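PDB 4K2H: intracellular protease/amidase from Salmonella enterica subsp. enterica serovar Typhimurium, which belongs to the DJ-1/PfpI family, binds zinc, and may act as a peptidase, although its function is not established. Local coordinates for residues K120-V125 and G148-G153. The protein carries 1 engineered substitution. Residues are numbered along the deposited sequence; the frame is centred on the assembly and turned at random.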
ATOM      1  N   LYS A 120      12.529  23.598  11.661  1.00 44.22           N
ATOM      2  CA  LYS A 120      12.853  24.151  12.987  1.00 47.52           C
ATOM      3  C   LYS A 120      14.131  23.558  13.526  1.00 46.77           C
ATOM      4  O   LYS A 120      14.226  23.259  14.709  1.00 47.75           O
ATOM      5  CB  LYS A 120      11.717  23.924  14.008  1.00 49.37           C
ATOM      6  CG  LYS A 120      10.521  24.836  13.794  1.00 52.55           C
ATOM      7  CD  LYS A 120       9.466  24.668  14.875  1.00 55.29           C
ATOM      8  CE  LYS A 120       8.710  23.366  14.705  1.00 56.85           C
ATOM      9  NZ  LYS A 120       7.875  23.027  15.888  1.00 58.92           N
ATOM     10  N   GLY A 121      15.104  23.379  12.642  1.00 47.43           N
ATOM     11  CA  GLY A 121      16.368  22.739  12.998  1.00 47.84           C
ATOM     12  C   GLY A 121      16.262  21.247  13.296  1.00 47.42           C
ATOM     13  O   GLY A 121      17.244  20.639  13.674  1.00 49.86           O
ATOM     14  N   ARG A 122      15.095  20.625  13.118  1.00 45.45           N
ATOM     15  CA  ARG A 122      14.950  19.254  13.607  1.00 43.18           C
ATOM     16  C   ARG A 122      15.631  18.225  12.736  1.00 41.22           C
ATOM     17  O   ARG A 122      15.895  18.465  11.550  1.00 39.82           O
ATOM     18  CB  ARG A 122      13.494  18.886  13.825  1.00 42.94           C
ATOM     19  CG  ARG A 122      12.896  19.515  15.081  1.00 43.99           C
ATOM     20  CD  ARG A 122      11.389  19.328  15.095  1.00 43.70           C
ATOM     21  NE  ARG A 122      10.765  20.007  13.943  1.00 43.39           N
ATOM     22  CZ  ARG A 122       9.462  20.217  13.814  1.00 42.52           C
ATOM     23  NH1 ARG A 122       8.618  19.838  14.761  1.00 44.57           N
ATOM     24  NH2 ARG A 122       8.998  20.848  12.749  1.00 42.65           N
ATOM     25  N   ARG A 123      15.949  17.085  13.356  1.00 40.59           N
ATOM     26  CA  ARG A 123      16.470  15.930  12.635  1.00 40.85           C
ATOM     27  C   ARG A 123      15.342  15.266  11.844  1.00 38.27           C
ATOM     28  O   ARG A 123      14.236  15.135  12.342  1.00 36.53           O
ATOM     29  CB  ARG A 123      17.110  14.928  13.596  1.00 44.40           C
ATOM     30  CG  ARG A 123      18.418  15.441  14.210  1.00 47.72           C
ATOM     31  CD  ARG A 123      18.963  14.460  15.231  1.00 51.39           C
ATOM     32  NE  ARG A 123      18.066  14.395  16.382  1.00 54.54           N
ATOM     33  CZ  ARG A 123      17.264  13.375  16.689  1.00 57.73           C
ATOM     34  NH1 ARG A 123      16.482  13.467  17.769  1.00 59.47           N
ATOM     35  NH2 ARG A 123      17.230  12.265  15.945  1.00 58.50           N
ATOM     36  N   TYR A 124      15.647  14.849  10.614  1.00 36.92           N
ATOM     37  CA  TYR A 124      14.648  14.317   9.699  1.00 36.19           C
ATOM     38  C   TYR A 124      15.368  13.493   8.638  1.00 35.65           C
ATOM     39  O   TYR A 124      16.589  13.604   8.470  1.00 36.72           O
ATOM     40  CB  TYR A 124      13.863  15.469   9.032  1.00 35.35           C
ATOM     41  CG  TYR A 124      14.667  16.149   7.956  1.00 36.88           C
ATOM     42  CD1 TYR A 124      14.525  15.759   6.626  1.00 37.27           C
ATOM     43  CD2 TYR A 124      15.644  17.118   8.273  1.00 38.55           C
ATOM     44  CE1 TYR A 124      15.287  16.316   5.622  1.00 37.55           C
ATOM     45  CE2 TYR A 124      16.415  17.700   7.272  1.00 39.43           C
ATOM     46  CZ  TYR A 124      16.224  17.289   5.937  1.00 39.54           C
ATOM     47  OH  TYR A 124      16.944  17.829   4.888  1.00 39.51           O
ATOM     48  N   VAL A 125      14.598  12.665   7.941  1.00 34.56           N
ATOM     49  CA  VAL A 125      15.055  11.950   6.765  1.00 34.12           C
ATOM     50  C   VAL A 125      14.073  12.200   5.632  1.00 35.00           C
ATOM     51  O   VAL A 125      12.923  12.559   5.848  1.00 34.21           O
ATOM     52  CB  VAL A 125      15.198  10.436   7.024  1.00 34.67           C
ATOM     53  CG1 VAL A 125      13.853   9.754   7.239  1.00 34.05           C
ATOM     54  CG2 VAL A 125      15.964   9.752   5.900  1.00 34.58           C
ATOM     55  N   GLY A 148      11.312  15.026  18.674  1.00 43.99           N
ATOM     56  CA  GLY A 148      10.154  15.699  19.247  1.00 41.67           C
ATOM     57  C   GLY A 148       8.882  15.169  18.612  1.00 39.51           C
ATOM     58  O   GLY A 148       8.659  13.970  18.590  1.00 39.89           O
ATOM     59  N   ASN A 149       8.057  16.055  18.071  1.00 36.80           N
ATOM     60  CA  ASN A 149       6.799  15.650  17.456  1.00 36.71           C
ATOM     61  C   ASN A 149       6.917  15.422  15.906  1.00 34.29           C
ATOM     62  O   ASN A 149       5.917  15.305  15.204  1.00 32.17           O
ATOM     63  CB  ASN A 149       5.713  16.673  17.790  1.00 37.19           C
ATOM     64  CG  ASN A 149       6.027  18.067  17.236  1.00 39.33           C
ATOM     65  OD1 ASN A 149       7.180  18.521  17.308  1.00 40.80           O
ATOM     66  ND2 ASN A 149       5.011  18.747  16.669  1.00 38.36           N
ATOM     67  N   LEU A 150       8.152  15.355  15.410  1.00 33.34           N
ATOM     68  CA  LEU A 150       8.417  15.113  13.995  1.00 31.82           C
ATOM     69  C   LEU A 150       8.911  13.693  13.839  1.00 32.24           C
ATOM     70  O   LEU A 150       9.967  13.331  14.407  1.00 31.95           O
ATOM     71  CB  LEU A 150       9.479  16.092  13.506  1.00 32.24           C
ATOM     72  CG  LEU A 150       9.774  16.026  12.008  1.00 31.95           C
ATOM     73  CD1 LEU A 150       8.578  16.415  11.123  1.00 31.16           C
ATOM     74  CD2 LEU A 150      10.957  16.937  11.767  1.00 33.32           C
ATOM     75  N   ILE A 151       8.115  12.879  13.154  1.00 30.40           N
ATOM     76  CA  ILE A 151       8.447  11.496  12.843  1.00 30.19           C
ATOM     77  C   ILE A 151       8.497  11.369  11.314  1.00 29.40           C
ATOM     78  O   ILE A 151       7.465  11.482  10.635  1.00 28.18           O
ATOM     79  CB  ILE A 151       7.379  10.526  13.419  1.00 30.78           C
ATOM     80  CG1 ILE A 151       7.269  10.703  14.932  1.00 32.07           C
ATOM     81  CG2 ILE A 151       7.697   9.070  13.080  1.00 30.85           C
ATOM     82  CD1 ILE A 151       6.444   9.647  15.640  1.00 32.76           C
ATOM     83  N   SER A 152       9.687  11.150  10.774  1.00 29.71           N
ATOM     84  CA  SER A 152       9.873  11.076   9.325  1.00 29.36           C
ATOM     85  C   SER A 152      10.264   9.685   8.895  1.00 29.81           C
ATOM     86  O   SER A 152      10.819   8.914   9.664  1.00 31.76           O
ATOM     87  CB  SER A 152      10.912  12.109   8.857  1.00 29.95           C
ATOM     88  OG  SER A 152      12.131  11.995   9.585  1.00 30.59           O
ATOM     89  N   GLY A 153       9.957   9.365   7.647  1.00 30.92           N
ATOM     90  CA  GLY A 153      10.137   8.033   7.081  1.00 29.94           C
ATOM     91  C   GLY A 153      10.941   8.241   5.826  1.00 31.07           C
ATOM     92  O   GLY A 153      10.726   9.201   5.121  1.00 32.91           O
TER
HETATM   93  O   HOH W   1      11.957  13.393  11.779  1.00 31.95           O
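Tyr124 and Ser152 mark the register, with CA atoms 5.8 Å apart, where residues 122-125 and 149-153 run nearly parallel, 17° apart end to end. No backbone-to-backbone hydrogen bond joins them; side chains and one water do. In this DJ-1/PfpI fold, strand 150-153 forms a hairpin with strand 144-147 and also bonds through its backbone to Ile102, at the edge of the central parallel sheet. Strand 123-124 pairs instead with strand 138-139, so the contact joins that small sheet to the hairpin on the edge of the central one.

At one end, Leu150 lies against one face of the Arg122 guanidinium. Its CD2 is 3.8 Å from Arg122 NE, and CE of Lys120 sits over the opposite face. A bend at chi3 brings the end of the arginine across the leucine side chain. Arg122 NE donates to Leu119 O, and NH2 forms a salt bridge with Asp96; together these probably fix the plane of the group. Asn149 OD1 lies near that plane, 3.2 Å from Arg122 NH1. The Asn149 amide is turned 42° from the guanidinium, and its ND2 is held by Lys100 O and Asp96.

At the other end, Val125 CG1 packs on the backbone of Gly153, 3.6 Å from its carbonyl carbon. Between the two ends, the Ser152 side chain starts out toward segment 120-125. With chi1 at 53°, OG accepts the Val125 N-H over 3.0 Å. A water bonds to the same OG at 2.6 Å and lies 2.9 Å from Arg123 O, to which it is hydrogen-bonded, bridging the segments beside the direct bond.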